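Local structure of glycerol dehydratase (Clostridium butyricum, 1R9D) at residues R287-M292 with A354-S359; A365-K370 with A393-E398; L700-F705 with I758-G763. The protein is a B12-independent glycyl radical enzyme that probably dehydrates glycerol to 3-hydroxypropionaldehyde. All coordinates share one frame; numbering follows the deposited sequence.

Interaction 1 of 3, residues R287-M292 with A354-S359; sequences RFDQYM and ATNKVS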
loop_
_atom_site.group_PDB
_atom_site.type_symbol
_atom_site.label_atom_id
_atom_site.label_comp_id
_atom_site.label_asym_id
_atom_site.label_seq_id
_atom_site.Cartn_x
_atom_site.Cartn_y
_atom_site.Cartn_z
ATOM N N ARG A 287 -4.494 -7.273 -33.432
ATOM C CA ARG A 287 -5.352 -7.698 -34.546
ATOM C C ARG A 287 -6.336 -6.665 -35.092
ATOM O O ARG A 287 -7.548 -6.890 -35.120
ATOM C CB ARG A 287 -6.109 -8.975 -34.166
ATOM C CG ARG A 287 -5.216 -10.081 -33.619
ATOM C CD ARG A 287 -5.916 -11.430 -33.646
ATOM N NE ARG A 287 -5.903 -12.042 -34.977
ATOM C CZ ARG A 287 -6.493 -13.198 -35.271
ATOM N NH1 ARG A 287 -7.151 -13.862 -34.331
ATOM N NH2 ARG A 287 -6.408 -13.708 -36.498
ATOM N N PHE A 288 -5.785 -5.550 -35.555
ATOM C CA PHE A 288 -6.544 -4.436 -36.117
ATOM C C PHE A 288 -7.541 -4.895 -37.185
ATOM O O PHE A 288 -8.689 -4.448 -37.210
ATOM C CB PHE A 288 -5.551 -3.439 -36.725
ATOM C CG PHE A 288 -6.167 -2.152 -37.202
ATOM C CD1 PHE A 288 -6.437 -1.118 -36.309
ATOM C CD2 PHE A 288 -6.409 -1.948 -38.559
ATOM C CE1 PHE A 288 -6.935 0.110 -36.767
ATOM C CE2 PHE A 288 -6.906 -0.729 -39.025
ATOM C CZ PHE A 288 -7.166 0.302 -38.127
ATOM N N ASP A 289 -7.105 -5.794 -38.061
ATOM C CA ASP A 289 -7.969 -6.279 -39.126
ATOM C C ASP A 289 -9.185 -7.044 -38.616
ATOM O O ASP A 289 -10.233 -7.055 -39.260
ATOM C CB ASP A 289 -7.164 -7.137 -40.118
ATOM C CG ASP A 289 -6.664 -8.447 -39.513
ATOM O OD1 ASP A 289 -6.440 -8.508 -38.285
ATOM O OD2 ASP A 289 -6.472 -9.410 -40.286
ATOM N N GLN A 290 -9.061 -7.663 -37.450
ATOM C CA GLN A 290 -10.172 -8.422 -36.898
ATOM C C GLN A 290 -11.251 -7.565 -36.235
ATOM O O GLN A 290 -12.440 -7.826 -36.424
ATOM C CB GLN A 290 -9.648 -9.465 -35.913
ATOM C CG GLN A 290 -8.671 -10.451 -36.557
ATOM C CD GLN A 290 -9.271 -11.161 -37.761
ATOM O OE1 GLN A 290 -10.338 -11.764 -37.666
ATOM N NE2 GLN A 290 -8.585 -11.092 -38.901
ATOM N N TYR A 291 -10.865 -6.553 -35.464
ATOM C CA TYR A 291 -11.885 -5.723 -34.825
ATOM C C TYR A 291 -12.340 -4.526 -35.658
ATOM O O TYR A 291 -13.374 -3.928 -35.371
ATOM C CB TYR A 291 -11.446 -5.273 -33.414
ATOM C CG TYR A 291 -10.123 -4.545 -33.293
ATOM C CD1 TYR A 291 -9.982 -3.220 -33.709
ATOM C CD2 TYR A 291 -9.013 -5.175 -32.723
ATOM C CE1 TYR A 291 -8.769 -2.537 -33.555
ATOM C CE2 TYR A 291 -7.797 -4.504 -32.568
ATOM C CZ TYR A 291 -7.681 -3.189 -32.985
ATOM O OH TYR A 291 -6.478 -2.532 -32.843
ATOM N N MET A 292 -11.589 -4.182 -36.699
ATOM C CA MET A 292 -11.979 -3.052 -37.542
ATOM C C MET A 292 -12.808 -3.481 -38.749
ATOM O O MET A 292 -13.609 -2.698 -39.263
ATOM C CB MET A 292 -10.751 -2.282 -38.036
ATOM C CG MET A 292 -9.976 -1.543 -36.956
ATOM S SD MET A 292 -10.973 -0.324 -36.051
ATOM C CE MET A 292 -10.946 1.082 -37.199
ATOM N N ALA A 354 -8.809 -16.271 -40.997
ATOM C CA ALA A 354 -9.480 -15.007 -40.704
ATOM C C ALA A 354 -9.071 -13.831 -41.590
ATOM O O ALA A 354 -9.310 -12.678 -41.234
ATOM C CB ALA A 354 -9.262 -14.643 -39.239
ATOM N N THR A 355 -8.456 -14.110 -42.734
ATOM C CA THR A 355 -8.047 -13.040 -43.645
ATOM C C THR A 355 -9.279 -12.268 -44.122
ATOM O O THR A 355 -10.310 -12.870 -44.426
ATOM C CB THR A 355 -7.343 -13.601 -44.903
ATOM O OG1 THR A 355 -6.326 -14.533 -44.519
ATOM C CG2 THR A 355 -6.697 -12.473 -45.694
ATOM N N ASN A 356 -9.179 -10.942 -44.179
ATOM C CA ASN A 356 -10.290 -10.126 -44.661
ATOM C C ASN A 356 -9.802 -8.890 -45.416
ATOM O O ASN A 356 -8.597 -8.657 -45.539
ATOM C CB ASN A 356 -11.243 -9.729 -43.516
ATOM C CG ASN A 356 -10.588 -8.858 -42.458
ATOM O OD1 ASN A 356 -9.937 -7.860 -42.767
ATOM N ND2 ASN A 356 -10.782 -9.223 -41.194
ATOM N N LYS A 357 -10.744 -8.103 -45.931
ATOM C CA LYS A 357 -10.407 -6.910 -46.699
ATOM C C LYS A 357 -9.453 -5.955 -45.983
ATOM O O LYS A 357 -8.523 -5.431 -46.600
ATOM C CB LYS A 357 -11.687 -6.163 -47.087
ATOM C CG LYS A 357 -11.453 -4.951 -47.976
ATOM C CD LYS A 357 -10.940 -5.358 -49.346
ATOM C CE LYS A 357 -10.801 -4.153 -50.263
ATOM N NZ LYS A 357 -10.343 -4.548 -51.624
ATOM N N VAL A 358 -9.685 -5.723 -44.692
ATOM C CA VAL A 358 -8.832 -4.826 -43.917
ATOM C C VAL A 358 -7.424 -5.397 -43.795
ATOM O O VAL A 358 -6.453 -4.647 -43.693
ATOM C CB VAL A 358 -9.409 -4.575 -42.503
ATOM C CG1 VAL A 358 -8.483 -3.661 -41.713
ATOM C CG2 VAL A 358 -10.782 -3.934 -42.612
ATOM N N SER A 359 -7.311 -6.723 -43.808
ATOM C CA SER A 359 -5.998 -7.361 -43.723
ATOM C C SER A 359 -5.144 -6.815 -44.863
ATOM O O SER A 359 -4.000 -6.415 -44.662
ATOM C CB SER A 359 -6.105 -8.882 -43.894
ATOM O OG SER A 359 -6.992 -9.475 -42.963
HETATM O O HOH W 1 -12.379 -11.314 -39.896
#

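Interaction 2 of 3, residues A365-K370 with A393-E398; sequences AAVHVK and AELTRE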
loop_
_atom_site.group_PDB
_atom_site.type_symbol
_atom_site.label_atom_id
_atom_site.label_comp_id
_atom_site.label_asym_id
_atom_site.label_seq_id
_atom_site.Cartn_x
_atom_site.Cartn_y
_atom_site.Cartn_z
ATOM N N ALA A 365 -1.450 0.103 -46.792
ATOM C CA ALA A 365 -1.087 1.307 -46.045
ATOM C C ALA A 365 0.412 1.432 -45.799
ATOM O O ALA A 365 0.961 2.534 -45.823
ATOM C CB ALA A 365 -1.835 1.345 -44.709
ATOM N N ALA A 366 1.081 0.308 -45.559
ATOM C CA ALA A 366 2.519 0.344 -45.315
ATOM C C ALA A 366 3.262 0.918 -46.524
ATOM O O ALA A 366 4.259 1.628 -46.370
ATOM C CB ALA A 366 3.035 -1.059 -44.994
ATOM N N VAL A 367 2.772 0.615 -47.720
ATOM C CA VAL A 367 3.402 1.106 -48.944
ATOM C C VAL A 367 2.995 2.549 -49.251
ATOM O O VAL A 367 3.760 3.304 -49.853
ATOM C CB VAL A 367 3.043 0.222 -50.150
ATOM C CG1 VAL A 367 3.817 0.688 -51.384
ATOM C CG2 VAL A 367 3.374 -1.227 -49.842
ATOM N N HIS A 368 1.792 2.928 -48.832
ATOM C CA HIS A 368 1.295 4.286 -49.053
ATOM C C HIS A 368 2.036 5.307 -48.199
ATOM O O HIS A 368 2.407 6.381 -48.676
ATOM C CB HIS A 368 -0.198 4.376 -48.718
ATOM C CG HIS A 368 -1.100 3.882 -49.804
ATOM N ND1 HIS A 368 -2.472 3.989 -49.731
ATOM C CD2 HIS A 368 -0.830 3.285 -50.989
ATOM C CE1 HIS A 368 -3.009 3.478 -50.825
ATOM N NE2 HIS A 368 -2.035 3.043 -51.604
ATOM N N VAL A 369 2.255 4.955 -46.936
ATOM C CA VAL A 369 2.907 5.835 -45.973
ATOM C C VAL A 369 4.427 5.701 -45.882
ATOM O O VAL A 369 5.138 6.699 -45.817
ATOM C CB VAL A 369 2.298 5.609 -44.571
ATOM C CG1 VAL A 369 2.961 6.517 -43.553
ATOM C CG2 VAL A 369 0.795 5.860 -44.623
ATOM N N LYS A 370 4.914 4.465 -45.858
ATOM C CA LYS A 370 6.348 4.190 -45.773
ATOM C C LYS A 370 7.095 4.854 -44.611
ATOM O O LYS A 370 8.176 5.415 -44.793
ATOM C CB LYS A 370 7.031 4.548 -47.100
ATOM C CG LYS A 370 6.488 3.769 -48.293
ATOM C CD LYS A 370 7.284 4.035 -49.567
ATOM C CE LYS A 370 6.710 3.257 -50.744
ATOM N NZ LYS A 370 7.547 3.408 -51.972
ATOM N N ALA A 393 4.860 -11.040 -49.220
ATOM C CA ALA A 393 6.168 -11.108 -49.864
ATOM C C ALA A 393 6.395 -9.870 -50.732
ATOM O O ALA A 393 7.507 -9.356 -50.793
ATOM C CB ALA A 393 6.277 -12.373 -50.710
ATOM N N GLU A 394 5.346 -9.402 -51.406
ATOM C CA GLU A 394 5.447 -8.204 -52.242
ATOM C C GLU A 394 5.832 -7.007 -51.381
ATOM O O GLU A 394 6.602 -6.140 -51.804
ATOM C CB GLU A 394 4.113 -7.873 -52.919
ATOM C CG GLU A 394 3.764 -8.671 -54.149
ATOM C CD GLU A 394 2.703 -7.971 -54.988
ATOM O OE1 GLU A 394 3.045 -6.998 -55.703
ATOM O OE2 GLU A 394 1.526 -8.381 -54.922
ATOM N N LEU A 395 5.268 -6.940 -50.179
ATOM C CA LEU A 395 5.576 -5.847 -49.269
ATOM C C LEU A 395 7.039 -5.925 -48.851
ATOM O O LEU A 395 7.740 -4.916 -48.820
ATOM C CB LEU A 395 4.679 -5.907 -48.030
ATOM C CG LEU A 395 4.981 -4.887 -46.926
ATOM C CD1 LEU A 395 4.901 -3.462 -47.473
ATOM C CD2 LEU A 395 3.992 -5.076 -45.792
ATOM N N THR A 396 7.504 -7.127 -48.532
ATOM C CA THR A 396 8.899 -7.302 -48.136
ATOM C C THR A 396 9.836 -6.784 -49.232
ATOM O O THR A 396 10.878 -6.202 -48.945
ATOM C CB THR A 396 9.226 -8.791 -47.875
ATOM O OG1 THR A 396 8.473 -9.255 -46.747
ATOM C CG2 THR A 396 10.705 -8.972 -47.595
ATOM N N ARG A 397 9.454 -6.998 -50.486
ATOM C CA ARG A 397 10.278 -6.558 -51.607
ATOM C C ARG A 397 10.431 -5.038 -51.653
ATOM O O ARG A 397 11.370 -4.524 -52.259
ATOM C CB ARG A 397 9.692 -7.073 -52.926
ATOM C CG ARG A 397 10.538 -6.748 -54.149
ATOM C CD ARG A 397 10.175 -7.637 -55.330
ATOM N NE ARG A 397 8.803 -7.439 -55.785
ATOM C CZ ARG A 397 8.200 -8.206 -56.688
ATOM N NH1 ARG A 397 8.849 -9.229 -57.237
ATOM N NH2 ARG A 397 6.945 -7.956 -57.039
ATOM N N GLU A 398 9.524 -4.319 -50.998
ATOM C CA GLU A 398 9.598 -2.858 -50.979
ATOM C C GLU A 398 10.811 -2.346 -50.199
ATOM O O GLU A 398 11.210 -1.190 -50.346
ATOM C CB GLU A 398 8.311 -2.269 -50.393
ATOM C CG GLU A 398 7.083 -2.444 -51.284
ATOM C CD GLU A 398 7.203 -1.698 -52.605
ATOM O OE1 GLU A 398 7.510 -0.485 -52.579
ATOM O OE2 GLU A 398 6.983 -2.321 -53.669
HETATM O O HOH W 2 6.485 1.653 -54.035
#

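Interaction 3 of 3, residues L700-F705 with I758-G763; sequences LFNQKF and IVRVAG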
loop_
_atom_site.group_PDB
_atom_site.type_symbol
_atom_site.label_atom_id
_atom_site.label_comp_id
_atom_site.label_asym_id
_atom_site.label_seq_id
_atom_site.Cartn_x
_atom_site.Cartn_y
_atom_site.Cartn_z
ATOM N N LEU A 700 13.647 -13.638 -31.927
ATOM C CA LEU A 700 13.725 -12.814 -33.128
ATOM C C LEU A 700 14.811 -13.265 -34.104
ATOM O O LEU A 700 15.976 -13.404 -33.734
ATOM C CB LEU A 700 13.959 -11.360 -32.708
ATOM C CG LEU A 700 13.932 -10.247 -33.759
ATOM C CD1 LEU A 700 13.437 -8.974 -33.111
ATOM C CD2 LEU A 700 15.317 -10.051 -34.345
ATOM N N PHE A 701 14.417 -13.464 -35.357
ATOM C CA PHE A 701 15.341 -13.911 -36.394
ATOM C C PHE A 701 15.400 -12.917 -37.562
ATOM O O PHE A 701 14.404 -12.694 -38.244
ATOM C CB PHE A 701 14.902 -15.306 -36.864
ATOM C CG PHE A 701 15.780 -15.915 -37.929
ATOM C CD1 PHE A 701 17.123 -15.565 -38.043
ATOM C CD2 PHE A 701 15.262 -16.875 -38.793
ATOM C CE1 PHE A 701 17.941 -16.167 -39.007
ATOM C CE2 PHE A 701 16.075 -17.487 -39.761
ATOM C CZ PHE A 701 17.412 -17.130 -39.864
ATOM N N ASN A 702 16.573 -12.317 -37.767
ATOM C CA ASN A 702 16.794 -11.346 -38.845
ATOM C C ASN A 702 17.558 -11.960 -40.009
ATOM O O ASN A 702 18.531 -12.685 -39.801
ATOM C CB ASN A 702 17.657 -10.169 -38.373
ATOM C CG ASN A 702 16.857 -8.997 -37.845
ATOM O OD1 ASN A 702 15.826 -8.620 -38.405
ATOM N ND2 ASN A 702 17.358 -8.386 -36.777
ATOM N N GLN A 703 17.122 -11.653 -41.225
ATOM C CA GLN A 703 17.823 -12.081 -42.426
ATOM C C GLN A 703 17.823 -10.886 -43.377
ATOM O O GLN A 703 16.867 -10.105 -43.405
ATOM C CB GLN A 703 17.180 -13.319 -43.063
ATOM C CG GLN A 703 17.742 -14.619 -42.472
ATOM C CD GLN A 703 17.546 -15.832 -43.370
ATOM O OE1 GLN A 703 18.303 -16.803 -43.296
ATOM N NE2 GLN A 703 16.529 -15.786 -44.208
ATOM N N LYS A 704 18.920 -10.718 -44.110
ATOM C CA LYS A 704 19.062 -9.604 -45.039
ATOM C C LYS A 704 19.363 -10.125 -46.434
ATOM O O LYS A 704 20.283 -10.921 -46.620
ATOM C CB LYS A 704 20.190 -8.674 -44.577
ATOM C CG LYS A 704 20.383 -7.449 -45.466
ATOM C CD LYS A 704 21.370 -6.458 -44.862
ATOM C CE LYS A 704 22.776 -7.020 -44.808
ATOM N NZ LYS A 704 23.759 -6.018 -44.304
ATOM N N PHE A 705 18.587 -9.670 -47.411
ATOM C CA PHE A 705 18.773 -10.108 -48.788
ATOM C C PHE A 705 19.192 -9.020 -49.757
ATOM O O PHE A 705 18.802 -7.856 -49.622
ATOM C CB PHE A 705 17.488 -10.735 -49.335
ATOM C CG PHE A 705 17.271 -12.150 -48.900
ATOM C CD1 PHE A 705 16.483 -12.441 -47.794
ATOM C CD2 PHE A 705 17.885 -13.195 -49.583
ATOM C CE1 PHE A 705 16.307 -13.761 -47.370
ATOM C CE2 PHE A 705 17.719 -14.511 -49.170
ATOM C CZ PHE A 705 16.926 -14.796 -48.060
ATOM N N ILE A 758 14.023 3.974 -44.832
ATOM C CA ILE A 758 13.625 3.147 -43.693
ATOM C C ILE A 758 14.408 1.840 -43.703
ATOM O O ILE A 758 14.651 1.269 -44.765
ATOM C CB ILE A 758 12.127 2.781 -43.747
ATOM C CG1 ILE A 758 11.275 4.044 -43.903
ATOM C CG2 ILE A 758 11.731 2.032 -42.468
ATOM C CD1 ILE A 758 11.430 5.030 -42.763
ATOM N N VAL A 759 14.791 1.366 -42.520
ATOM C CA VAL A 759 15.535 0.116 -42.407
ATOM C C VAL A 759 15.058 -0.697 -41.203
ATOM O O VAL A 759 14.576 -0.146 -40.215
ATOM C CB VAL A 759 17.049 0.373 -42.244
ATOM C CG1 VAL A 759 17.318 1.089 -40.934
ATOM C CG2 VAL A 759 17.811 -0.937 -42.291
ATOM N N ARG A 760 15.200 -2.013 -41.295
ATOM C CA ARG A 760 14.800 -2.895 -40.208
ATOM C C ARG A 760 15.955 -3.032 -39.222
ATOM O O ARG A 760 17.081 -3.339 -39.621
ATOM C CB ARG A 760 14.454 -4.280 -40.756
ATOM C CG ARG A 760 13.730 -5.166 -39.775
ATOM C CD ARG A 760 12.378 -4.561 -39.456
ATOM N NE ARG A 760 11.558 -5.448 -38.650
ATOM C CZ ARG A 760 10.308 -5.183 -38.292
ATOM N NH1 ARG A 760 9.730 -4.048 -38.668
ATOM N NH2 ARG A 760 9.632 -6.060 -37.567
ATOM N N VAL A 761 15.684 -2.795 -37.943
ATOM C CA VAL A 761 16.705 -2.938 -36.918
ATOM C C VAL A 761 16.530 -4.343 -36.327
ATOM O O VAL A 761 17.241 -5.270 -36.714
ATOM C CB VAL A 761 16.556 -1.857 -35.816
ATOM C CG1 VAL A 761 17.670 -2.000 -34.793
ATOM C CG2 VAL A 761 16.612 -0.464 -36.442
ATOM N N ALA A 762 15.574 -4.508 -35.415
ATOM C CA ALA A 762 15.310 -5.817 -34.812
ATOM C C ALA A 762 13.919 -5.836 -34.188
ATOM O O ALA A 762 13.743 -5.427 -33.043
ATOM C CB ALA A 762 16.369 -6.136 -33.753
ATOM N N GLY A 763 12.931 -6.312 -34.942
ATOM C CA GLY A 763 11.573 -6.352 -34.434
ATOM C C GLY A 763 10.855 -5.043 -34.711
ATOM O O GLY A 763 9.676 -4.877 -34.382
#

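Interaction 1 of 3, residues R287-M292 with A354-S359
Asp289 and Val358 give up more surface here than any other residues. The CG1 methyl of Val358 rests on the backbone of Asp289, 3.7 Å from its CA, and also reaches Phe288 CD2, Phe288 and Val358 crossing at about a right angle. Asp289 turns its carboxylate between its own backbone N and carbonyl carbon (chi1 67°), a position from which OD2 takes the hydroxyl of Ser359 on its anti lone pair, OG to OD2 2.7 Å. The same OD2 receives Gly345 N and a weak bond from Gln290. Gln290 starts out away from the partner segment, but its chain bends at chi2 (-56°) and brings NE2 to within 2.9 Å of Ala354 O in a nearly straight bond, 168°. The methyl of Ala354 lies against the same amide. Asn356 ND2 donates to Asp289 O at 3.0 Å, from above the carbonyl plane, and a water links ND2 to Gln290 OE1. Asn356 and Ser359 also form the capping box that opens helix 357-369. Cap and contact therefore share their side chains, and the start of one helix is fastened to the first turn of helix 288-298.

Interaction 2 of 3, residues A365-K370 with A393-E398
Leu395 slides past Val367, the two side chains running in opposite directions, and the branch that touches is CD1. This methyl sits 3.6 Å from Val367 CG2 and 3.9 Å from Ala366 CB, so one leucine tip meets two consecutive residues of helix 357-369. Leu395 gets there with CG anti to the backbone N (chi1 175°). While Val367 CG2 meets the leucine, CG1 lies 4.1 Å from Glu398 OE1. Glu398 folds at chi2 (-64°), crosses the valine at about a right angle and lifts its carboxylate toward Lys370. That lysine, the residue with positive phi just after the helix, stretches its chain out straight beyond CG. Its NZ and Glu398 OE1 are 3.9 Å apart, a long salt bridge, and a water fills in, accepting from NZ at 2.9 Å and donating to OE1 at 2.8 Å. Helices 357-369 and 386-397 connect the parallel strands 341-344, 375-380 and 404-407 in successive beta-alpha-beta crossovers, consistent with the alpha/beta barrel of glycyl radical enzymes. Leu376 of the middle strand touches both Ala366 and Leu395; Phe6 packs on Val367, and helix 712-728 lies against Ala393 and Arg397.

Interaction 3 of 3, residues L700-F705 with I758-G763
The Asn702 amide points its ND2 end at Val761 O, 3.1 Å away, in a bent and weak hydrogen bond (131°); Ala762 CB lies 3.9 Å from the same nitrogen. The other flat group, the Arg760 guanidinium, has the carbonyl carbon of Gly763 over one face, 3.2 Å above the plane and offset toward the rim. This is the glycyl radical loop, the turn between the antiparallel strands 758-760 and 765-767 that carries Gly763, the predicted radical site, not present as a radical in this model. A bound glycerol lies about 8 Å from the residue Gly763. Asn702 has a stronger partner in Asp667, and Val761 O is also taken by Arg782, so the asparagine is one of several groups around the loop. Arg760 is tied to Ser765, across the hairpin, while Gly763 N donates to Gln735. With CG anti to the backbone N (chi1 -173°), Leu700 has CD1 and CD2 against the loop. CD2 meets Ala762 CB, a light apolar touch. Gly763 has positive phi (88°), and Leu700 CD1 presses directly on the peptide entering it, 3.4 Å from Ala762 C and 3.3 Å from Gly763 N.

How the interactions relate
The three contacts follow one another along the chain, each closing before the next begins. Interactions 1 and 2 use the two ends of helix 357-369, with centres about 17 Å apart and nearest atoms about 7 Å apart; the helix joins them. Interaction 3 belongs to the C-terminal glycine radical region, whereas the first two lie in the pyruvate formate lyase-like part; its centre is about 25 Å from that of interaction 1. The two regions form one fold: a mixed sheet running from strand 341-344 to strand 702-705 spans both, and Lys370 O, in interaction 2, packs at 3.5 Å against Ile758 CG1, on the strand that leads to the predicted radical glycine.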